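Local atomic coordinates of protein argonaute (Aquifex aeolicus, PDB entry 1YVU), a protein that uses short single-stranded DNA guides to bind complementary target strands and cleaves the target RNA, with magnesium as its preferred cofactor. Residues Ser592-Phe606 / His638-Leu650. Numbering follows the deposited sequence.
Sequences SLELLEIIKRNNPRF and HQPIKVRKVYGEL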
ATOM      1  N   SER A 592     -18.829 -17.070 -13.089  1.00 30.06           N
ATOM      2  CA  SER A 592     -19.360 -16.662 -11.777  1.00 29.46           C
ATOM      3  C   SER A 592     -18.194 -15.915 -11.065  1.00 27.94           C
ATOM      4  O   SER A 592     -17.198 -16.510 -10.628  1.00 20.61           O
ATOM      5  CB  SER A 592     -19.887 -17.864 -10.962  1.00 25.43           C
ATOM      6  OG  SER A 592     -20.517 -17.449  -9.753  1.00 15.35           O
ATOM      7  N   LEU A 593     -18.310 -14.588 -11.061  1.00 26.15           N
ATOM      8  CA  LEU A 593     -17.330 -13.695 -10.486  1.00 22.85           C
ATOM      9  C   LEU A 593     -17.461 -13.338  -9.024  1.00 27.96           C
ATOM     10  O   LEU A 593     -18.566 -13.154  -8.503  1.00 34.58           O
ATOM     11  CB  LEU A 593     -17.311 -12.401 -11.264  1.00 24.56           C
ATOM     12  CG  LEU A 593     -16.110 -12.127 -12.167  1.00 31.63           C
ATOM     13  CD1 LEU A 593     -15.982 -13.139 -13.283  1.00 24.68           C
ATOM     14  CD2 LEU A 593     -16.315 -10.761 -12.757  1.00 25.16           C
ATOM     15  N   GLU A 594     -16.291 -13.245  -8.387  1.00 28.73           N
ATOM     16  CA  GLU A 594     -16.105 -12.855  -6.992  1.00 24.18           C
ATOM     17  C   GLU A 594     -14.962 -11.844  -7.062  1.00 22.72           C
ATOM     18  O   GLU A 594     -13.859 -12.172  -7.527  1.00 18.47           O
ATOM     19  CB  GLU A 594     -15.648 -14.021  -6.116  1.00 21.71           C
ATOM     20  CG  GLU A 594     -16.483 -15.285  -6.138  1.00 27.07           C
ATOM     21  CD  GLU A 594     -17.747 -15.244  -5.281  1.00 38.50           C
ATOM     22  OE1 GLU A 594     -17.722 -14.688  -4.152  1.00 31.39           O
ATOM     23  OE2 GLU A 594     -18.761 -15.830  -5.729  1.00 35.55           O
ATOM     24  N   LEU A 595     -15.265 -10.602  -6.687  1.00 14.50           N
ATOM     25  CA  LEU A 595     -14.286  -9.518  -6.693  1.00 19.82           C
ATOM     26  C   LEU A 595     -13.867  -9.078  -5.313  1.00 18.78           C
ATOM     27  O   LEU A 595     -14.704  -8.704  -4.472  1.00 16.70           O
ATOM     28  CB  LEU A 595     -14.803  -8.287  -7.437  1.00 24.55           C
ATOM     29  CG  LEU A 595     -15.172  -8.421  -8.911  1.00 29.34           C
ATOM     30  CD1 LEU A 595     -15.646  -7.067  -9.430  1.00 30.40           C
ATOM     31  CD2 LEU A 595     -14.005  -8.960  -9.724  1.00 26.03           C
ATOM     32  N   LEU A 596     -12.565  -9.150  -5.069  1.00 12.55           N
ATOM     33  CA  LEU A 596     -12.015  -8.729  -3.795  1.00 16.54           C
ATOM     34  C   LEU A 596     -10.971  -7.652  -3.969  1.00 19.80           C
ATOM     35  O   LEU A 596     -10.190  -7.680  -4.920  1.00 21.19           O
ATOM     36  CB  LEU A 596     -11.377  -9.892  -3.036  1.00 16.40           C
ATOM     37  CG  LEU A 596     -12.160 -11.182  -2.832  1.00 15.31           C
ATOM     38  CD1 LEU A 596     -11.413 -12.042  -1.896  1.00 16.17           C
ATOM     39  CD2 LEU A 596     -13.485 -10.894  -2.257  1.00 14.14           C
ATOM     40  N   GLU A 597     -11.014  -6.678  -3.068  1.00 17.82           N
ATOM     41  CA  GLU A 597     -10.056  -5.577  -2.993  1.00 20.40           C
ATOM     42  C   GLU A 597      -9.147  -6.040  -1.842  1.00 22.68           C
ATOM     43  O   GLU A 597      -9.645  -6.655  -0.886  1.00 20.16           O
ATOM     44  CB  GLU A 597     -10.751  -4.311  -2.491  1.00 20.10           C
ATOM     45  CG  GLU A 597     -11.329  -3.323  -3.486  1.00 28.61           C
ATOM     46  CD  GLU A 597     -11.976  -2.106  -2.764  1.00 34.07           C
ATOM     47  OE1 GLU A 597     -11.950  -2.071  -1.507  1.00 34.53           O
ATOM     48  OE2 GLU A 597     -12.514  -1.181  -3.440  1.00 36.69           O
ATOM     49  N   ILE A 598      -7.831  -5.829  -1.951  1.00 21.76           N
ATOM     50  CA  ILE A 598      -6.914  -6.208  -0.854  1.00 18.16           C
ATOM     51  C   ILE A 598      -6.114  -4.983  -0.444  1.00 16.84           C
ATOM     52  O   ILE A 598      -5.149  -4.614  -1.095  1.00 29.29           O
ATOM     53  CB  ILE A 598      -6.019  -7.459  -1.177  1.00 17.31           C
ATOM     54  CG1 ILE A 598      -6.892  -8.721  -1.192  1.00  9.39           C
ATOM     55  CG2 ILE A 598      -4.924  -7.640  -0.106  1.00  5.20           C
ATOM     56  CD1 ILE A 598      -6.180  -9.948  -1.621  1.00 14.22           C
ATOM     57  N   ILE A 599      -6.556  -4.351   0.638  1.00 20.18           N
ATOM     58  CA  ILE A 599      -5.949  -3.132   1.153  1.00 18.92           C
ATOM     59  C   ILE A 599      -4.928  -3.434   2.242  1.00 24.87           C
ATOM     60  O   ILE A 599      -5.304  -3.847   3.349  1.00 28.54           O
ATOM     61  CB  ILE A 599      -7.049  -2.134   1.676  1.00 15.38           C
ATOM     62  CG1 ILE A 599      -7.822  -1.529   0.504  1.00  8.75           C
ATOM     63  CG2 ILE A 599      -6.431  -0.960   2.477  1.00 15.83           C
ATOM     64  CD1 ILE A 599      -8.914  -2.358  -0.024  1.00 11.95           C
ATOM     65  N   LYS A 600      -3.654  -3.172   1.934  1.00 28.08           N
ATOM     66  CA  LYS A 600      -2.552  -3.413   2.865  1.00 25.21           C
ATOM     67  C   LYS A 600      -2.136  -2.221   3.707  1.00 27.51           C
ATOM     68  O   LYS A 600      -1.666  -2.393   4.837  1.00 27.68           O
ATOM     69  CB  LYS A 600      -1.335  -4.011   2.151  1.00 27.74           C
ATOM     70  CG  LYS A 600      -0.957  -3.428   0.815  1.00 25.19           C
ATOM     71  CD  LYS A 600      -1.612  -4.157  -0.338  1.00 31.33           C
ATOM     72  CE  LYS A 600      -1.371  -3.376  -1.626  1.00 31.10           C
ATOM     73  NZ  LYS A 600       0.079  -3.309  -2.030  1.00 31.93           N
ATOM     74  N   ARG A 601      -2.380  -1.024   3.171  1.00 29.41           N
ATOM     75  CA  ARG A 601      -2.031   0.235   3.834  1.00 31.30           C
ATOM     76  C   ARG A 601      -3.144   0.910   4.681  1.00 28.92           C
ATOM     77  O   ARG A 601      -4.311   0.896   4.310  1.00 23.82           O
ATOM     78  CB  ARG A 601      -1.497   1.221   2.781  1.00 33.58           C
ATOM     79  CG  ARG A 601       0.036   1.368   2.727  1.00 43.04           C
ATOM     80  CD  ARG A 601       0.515   2.061   1.436  1.00 47.69           C
ATOM     81  NE  ARG A 601       0.454   1.154   0.282  1.00 54.45           N
ATOM     82  CZ  ARG A 601       0.838   1.442  -0.966  1.00 52.82           C
ATOM     83  NH1 ARG A 601       1.325   2.636  -1.276  1.00 56.26           N
ATOM     84  NH2 ARG A 601       0.760   0.509  -1.910  1.00 52.74           N
ATOM     85  N   ASN A 602      -2.736   1.473   5.824  1.00 26.60           N
ATOM     86  CA  ASN A 602      -3.548   2.236   6.792  1.00 24.61           C
ATOM     87  C   ASN A 602      -4.788   1.596   7.451  1.00 24.46           C
ATOM     88  O   ASN A 602      -5.803   2.255   7.768  1.00 26.40           O
ATOM     89  CB  ASN A 602      -3.868   3.631   6.227  1.00 29.59           C
ATOM     90  CG  ASN A 602      -2.643   4.321   5.634  1.00 27.09           C
ATOM     91  OD1 ASN A 602      -1.541   4.234   6.171  1.00 28.17           O
ATOM     92  ND2 ASN A 602      -2.831   4.975   4.500  1.00 29.33           N
ATOM     93  N   ASN A 603      -4.628   0.321   7.770  1.00 26.08           N
ATOM     94  CA  ASN A 603      -5.672  -0.487   8.369  1.00 21.11           C
ATOM     95  C   ASN A 603      -5.633  -0.479   9.895  1.00 17.60           C
ATOM     96  O   ASN A 603      -4.663   0.012  10.491  1.00 21.89           O
ATOM     97  CB  ASN A 603      -5.508  -1.918   7.847  1.00 16.23           C
ATOM     98  CG  ASN A 603      -5.731  -2.017   6.365  1.00 16.30           C
ATOM     99  OD1 ASN A 603      -6.678  -1.445   5.808  1.00  2.31           O
ATOM    100  ND2 ASN A 603      -4.843  -2.741   5.705  1.00 15.21           N
ATOM    101  N   PRO A 604      -6.736  -0.910  10.552  1.00 19.83           N
ATOM    102  CA  PRO A 604      -6.750  -0.946  12.018  1.00 23.35           C
ATOM    103  C   PRO A 604      -5.860  -2.096  12.463  1.00 23.57           C
ATOM    104  O   PRO A 604      -5.971  -3.208  11.939  1.00 26.86           O
ATOM    105  CB  PRO A 604      -8.209  -1.227  12.330  1.00 24.68           C
ATOM    106  CG  PRO A 604      -8.924  -0.568  11.227  1.00 19.84           C
ATOM    107  CD  PRO A 604      -8.120  -0.995  10.043  1.00 17.73           C
ATOM    108  N   ARG A 605      -4.935  -1.789  13.371  1.00 22.72           N
ATOM    109  CA  ARG A 605      -3.984  -2.765  13.880  1.00 23.83           C
ATOM    110  C   ARG A 605      -4.569  -3.681  14.953  1.00 18.59           C
ATOM    111  O   ARG A 605      -5.722  -3.502  15.336  1.00 16.93           O
ATOM    112  CB  ARG A 605      -2.707  -2.051  14.342  1.00 27.27           C
ATOM    113  CG  ARG A 605      -1.865  -1.436  13.186  1.00 32.31           C
ATOM    114  CD  ARG A 605      -0.375  -1.264  13.560  1.00 34.38           C
ATOM    115  NE  ARG A 605       0.207  -0.022  13.053  1.00 38.86           N
ATOM    116  CZ  ARG A 605       0.042   1.178  13.617  1.00 38.53           C
ATOM    117  NH1 ARG A 605      -0.682   1.295  14.724  1.00 40.19           N
ATOM    118  NH2 ARG A 605       0.554   2.267  13.054  1.00 32.99           N
ATOM    119  N   PHE A 606      -3.840  -4.758  15.266  1.00 20.75           N
ATOM    120  CA  PHE A 606      -4.217  -5.730  16.302  1.00 25.50           C
ATOM    121  C   PHE A 606      -3.182  -5.622  17.419  1.00 31.13           C
ATOM    122  O   PHE A 606      -1.959  -5.689  17.173  1.00 37.92           O
ATOM    123  CB  PHE A 606      -4.188  -7.165  15.801  1.00 23.83           C
ATOM    124  CG  PHE A 606      -5.343  -7.539  14.906  1.00 18.36           C
ATOM    125  CD1 PHE A 606      -5.127  -7.786  13.547  1.00 24.25           C
ATOM    126  CD2 PHE A 606      -6.638  -7.754  15.419  1.00 18.83           C
ATOM    127  CE1 PHE A 606      -6.178  -8.242  12.706  1.00 10.79           C
ATOM    128  CE2 PHE A 606      -7.702  -8.218  14.563  1.00 10.65           C
ATOM    129  CZ  PHE A 606      -7.457  -8.458  13.222  1.00  2.00           C
ATOM    130  N   HIS A 638       3.386  -5.421  12.579  1.00 76.67           N
ATOM    131  CA  HIS A 638       2.155  -6.100  12.248  1.00 66.37           C
ATOM    132  C   HIS A 638       1.129  -5.242  11.562  1.00 59.71           C
ATOM    133  O   HIS A 638       0.444  -4.422  12.174  1.00 65.18           O
ATOM    134  CB  HIS A 638       1.517  -6.907  13.361  1.00 71.49           C
ATOM    135  CG  HIS A 638       0.598  -7.954  12.820  1.00 63.88           C
ATOM    136  ND1 HIS A 638      -0.762  -7.751  12.692  1.00 64.51           N
ATOM    137  CD2 HIS A 638       0.862  -9.124  12.189  1.00 59.98           C
ATOM    138  CE1 HIS A 638      -1.286  -8.744  11.995  1.00 63.00           C
ATOM    139  NE2 HIS A 638      -0.322  -9.589  11.675  1.00 57.50           N
ATOM    140  N   GLN A 639       1.008  -5.527  10.271  1.00 57.68           N
ATOM    141  CA  GLN A 639       0.110  -4.849   9.375  1.00 53.24           C
ATOM    142  C   GLN A 639      -1.023  -5.792   8.941  1.00 46.59           C
ATOM    143  O   GLN A 639      -0.795  -6.733   8.161  1.00 50.96           O
ATOM    144  CB  GLN A 639       0.879  -4.389   8.135  1.00 56.28           C
ATOM    145  CG  GLN A 639       2.306  -3.885   8.347  1.00 72.12           C
ATOM    146  CD  GLN A 639       2.498  -2.484   7.808  1.00 76.11           C
ATOM    147  OE1 GLN A 639       1.826  -1.546   8.255  1.00 81.50           O
ATOM    148  NE2 GLN A 639       3.403  -2.332   6.837  1.00 76.49           N
ATOM    149  N   PRO A 640      -2.251  -5.589   9.474  1.00 39.10           N
ATOM    150  CA  PRO A 640      -3.373  -6.448   9.089  1.00 32.80           C
ATOM    151  C   PRO A 640      -3.916  -5.938   7.764  1.00 28.28           C
ATOM    152  O   PRO A 640      -3.873  -4.730   7.505  1.00 35.06           O
ATOM    153  CB  PRO A 640      -4.400  -6.177  10.194  1.00 28.12           C
ATOM    154  CG  PRO A 640      -3.636  -5.573  11.276  1.00 30.71           C
ATOM    155  CD  PRO A 640      -2.662  -4.710  10.584  1.00 32.68           C
ATOM    156  N   ILE A 641      -4.402  -6.830   6.911  1.00 25.21           N
ATOM    157  CA  ILE A 641      -4.971  -6.377   5.637  1.00 21.80           C
ATOM    158  C   ILE A 641      -6.499  -6.217   5.739  1.00 24.19           C
ATOM    159  O   ILE A 641      -7.137  -6.732   6.667  1.00 22.38           O
ATOM    160  CB  ILE A 641      -4.578  -7.297   4.436  1.00 15.31           C
ATOM    161  CG1 ILE A 641      -5.378  -8.601   4.456  1.00  6.73           C
ATOM    162  CG2 ILE A 641      -3.055  -7.546   4.434  1.00  7.13           C
ATOM    163  CD1 ILE A 641      -5.353  -9.357   3.167  1.00 11.14           C
ATOM    164  N   LYS A 642      -7.070  -5.430   4.835  1.00 18.85           N
ATOM    165  CA  LYS A 642      -8.512  -5.236   4.814  1.00 17.02           C
ATOM    166  C   LYS A 642      -8.952  -5.803   3.495  1.00 18.15           C
ATOM    167  O   LYS A 642      -8.480  -5.386   2.437  1.00 15.75           O
ATOM    168  CB  LYS A 642      -8.904  -3.763   4.959  1.00 14.27           C
ATOM    169  CG  LYS A 642     -10.372  -3.454   4.702  1.00 13.78           C
ATOM    170  CD  LYS A 642     -10.701  -1.994   4.958  1.00 23.51           C
ATOM    171  CE  LYS A 642     -11.767  -1.516   3.984  1.00 33.39           C
ATOM    172  NZ  LYS A 642     -12.427  -0.252   4.435  1.00 46.65           N
ATOM    173  N   VAL A 643      -9.772  -6.848   3.597  1.00 23.52           N
ATOM    174  CA  VAL A 643     -10.340  -7.578   2.450  1.00 20.76           C
ATOM    175  C   VAL A 643     -11.764  -7.075   2.292  1.00 21.27           C
ATOM    176  O   VAL A 643     -12.495  -7.026   3.267  1.00 18.88           O
ATOM    177  CB  VAL A 643     -10.413  -9.107   2.730  1.00 21.97           C
ATOM    178  CG1 VAL A 643     -11.084  -9.834   1.571  1.00 19.84           C
ATOM    179  CG2 VAL A 643      -9.035  -9.673   3.014  1.00 15.58           C
ATOM    180  N   ARG A 644     -12.137  -6.697   1.073  1.00 19.65           N
ATOM    181  CA  ARG A 644     -13.476  -6.213   0.808  1.00 21.69           C
ATOM    182  C   ARG A 644     -14.126  -7.028  -0.302  1.00 22.93           C
ATOM    183  O   ARG A 644     -13.495  -7.297  -1.320  1.00 23.36           O
ATOM    184  CB  ARG A 644     -13.447  -4.725   0.443  1.00 29.23           C
ATOM    185  CG  ARG A 644     -14.844  -4.089   0.298  1.00 43.97           C
ATOM    186  CD  ARG A 644     -14.795  -2.674  -0.238  1.00 45.30           C
ATOM    187  NE  ARG A 644     -16.065  -2.306  -0.861  1.00 62.63           N
ATOM    188  CZ  ARG A 644     -16.267  -1.227  -1.617  1.00 60.36           C
ATOM    189  NH1 ARG A 644     -15.277  -0.362  -1.867  1.00 65.56           N
ATOM    190  NH2 ARG A 644     -17.466  -1.027  -2.147  1.00 59.99           N
ATOM    191  N   LYS A 645     -15.350  -7.494  -0.065  1.00 22.95           N
ATOM    192  CA  LYS A 645     -16.074  -8.254  -1.077  1.00 24.82           C
ATOM    193  C   LYS A 645     -16.870  -7.200  -1.781  1.00 28.22           C
ATOM    194  O   LYS A 645     -17.868  -6.691  -1.254  1.00 32.83           O
ATOM    195  CB  LYS A 645     -17.007  -9.296  -0.473  1.00 31.29           C
ATOM    196  CG  LYS A 645     -17.775 -10.116  -1.520  1.00 31.86           C
ATOM    197  CD  LYS A 645     -18.658 -11.172  -0.872  1.00 25.75           C
ATOM    198  CE  LYS A 645     -20.083 -10.754  -0.657  1.00 20.34           C
ATOM    199  NZ  LYS A 645     -20.861 -11.868  -0.009  1.00 31.03           N
ATOM    200  N   VAL A 646     -16.378  -6.831  -2.955  1.00 28.90           N
ATOM    201  CA  VAL A 646     -17.008  -5.801  -3.748  1.00 28.07           C
ATOM    202  C   VAL A 646     -18.201  -6.422  -4.418  1.00 27.06           C
ATOM    203  O   VAL A 646     -19.319  -5.968  -4.220  1.00 27.18           O
ATOM    204  CB  VAL A 646     -16.007  -5.201  -4.755  1.00 30.26           C
ATOM    205  CG1 VAL A 646     -16.652  -4.060  -5.586  1.00 29.75           C
ATOM    206  CG2 VAL A 646     -14.829  -4.665  -4.010  1.00 17.40           C
ATOM    207  N   TYR A 647     -17.944  -7.544  -5.079  1.00 25.71           N
ATOM    208  CA  TYR A 647     -18.941  -8.322  -5.799  1.00 32.53           C
ATOM    209  C   TYR A 647     -18.648  -9.761  -5.405  1.00 35.45           C
ATOM    210  O   TYR A 647     -17.478 -10.138  -5.283  1.00 38.41           O
ATOM    211  CB  TYR A 647     -18.770  -8.103  -7.307  1.00 35.52           C
ATOM    212  CG  TYR A 647     -19.862  -8.641  -8.212  1.00 32.54           C
ATOM    213  CD1 TYR A 647     -21.090  -7.946  -8.370  1.00 33.99           C
ATOM    214  CD2 TYR A 647     -19.660  -9.828  -8.953  1.00 38.58           C
ATOM    215  CE1 TYR A 647     -22.101  -8.430  -9.265  1.00 41.87           C
ATOM    216  CE2 TYR A 647     -20.659 -10.326  -9.841  1.00 44.48           C
ATOM    217  CZ  TYR A 647     -21.874  -9.625  -9.993  1.00 40.04           C
ATOM    218  OH  TYR A 647     -22.836 -10.135 -10.841  1.00 41.00           O
ATOM    219  N   GLY A 648     -19.701 -10.536  -5.140  1.00 29.44           N
ATOM    220  CA  GLY A 648     -19.517 -11.921  -4.735  1.00 30.39           C
ATOM    221  C   GLY A 648     -20.723 -12.654  -4.186  1.00 28.83           C
ATOM    222  O   GLY A 648     -21.563 -12.095  -3.488  1.00 31.48           O
ATOM    223  N   GLU A 649     -20.741 -13.953  -4.457  1.00 33.95           N
ATOM    224  CA  GLU A 649     -21.805 -14.882  -4.075  1.00 34.61           C
ATOM    225  C   GLU A 649     -21.425 -15.601  -2.780  1.00 42.68           C
ATOM    226  O   GLU A 649     -22.309 -15.990  -2.003  1.00 40.89           O
ATOM    227  CB  GLU A 649     -21.948 -15.859  -5.244  1.00 36.57           C
ATOM    228  CG  GLU A 649     -22.862 -17.040  -5.169  1.00 29.72           C
ATOM    229  CD  GLU A 649     -22.526 -18.005  -6.298  1.00 36.04           C
ATOM    230  OE1 GLU A 649     -22.079 -19.126  -5.994  1.00 39.97           O
ATOM    231  OE2 GLU A 649     -22.669 -17.635  -7.489  1.00 40.39           O
ATOM    232  N   LEU A 650     -20.108 -15.756  -2.565  1.00 42.06           N
ATOM    233  CA  LEU A 650     -19.533 -16.432  -1.386  1.00 39.51           C
ATOM    234  C   LEU A 650     -19.344 -15.500  -0.186  1.00 39.46           C
ATOM    235  O   LEU A 650     -19.155 -14.308  -0.358  1.00 36.85           O
ATOM    236  CB  LEU A 650     -18.172 -17.069  -1.738  1.00 45.47           C
ATOM    237  CG  LEU A 650     -18.051 -18.143  -2.832  1.00 40.15           C
ATOM    238  CD1 LEU A 650     -16.600 -18.539  -3.005  1.00 37.93           C
ATOM    239  CD2 LEU A 650     -18.893 -19.376  -2.541  1.00 48.38           C
TER
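Glu-594 reaches across to the backbone of Glu-649 and Leu-650, beyond the corner at Val-646, and takes two backbone amides on its carboxylate, both on the syn side: Leu-650 N to OE1 at 3.1 Å, close to the carboxylate plane, and Glu-649 N to OE2 at 3.0 Å, farther out of it. Its chain bends at chi2 (-80°), which brings the carboxylate round to these amides. On the face of the sheet that carries Leu-595 and Ile-599, the Glu-597 and Arg-644 side chains run alongside each other in the same direction; OE2 of Glu-597 forms a salt bridge to NH1 of Arg-644 at 3.3 Å, carboxylate and guanidinium planes perpendicular. At the far end Asn-603 ND2 bonds both Pro-640 O (2.9 Å), on a lone pair, and Ile-599 O (2.6 Å), from above the carbonyl plane, which ties the loop to the end of its own strand and to the segment across from it. Pro-640 CG also packs obliquely on CD1 of Phe-606 at 3.5 Å.

Between these ends the strands pair antiparallel, with Ile-599 and Lys-642 exchanging two bonds. A classic beta bulge sets Val-646 and Tyr-647 opposite Leu-595. On its other edge strand 592-599 bonds to strand 565-570, while helix 652-661 covers Leu-596 and Val-643. This joins the PIWI box to a strand of the RNase H fold that leads to Lys-600, beside the metal-binding Asp-683. Replacing Glu-594 with a leucine would probably strip the amides of Glu-649 and Leu-650 of the carboxylate oxygens that accept from them and leave that loop freer to shift. With two N-H groups gripping it, the Glu-594 carboxylate is probably stabilised as the anion.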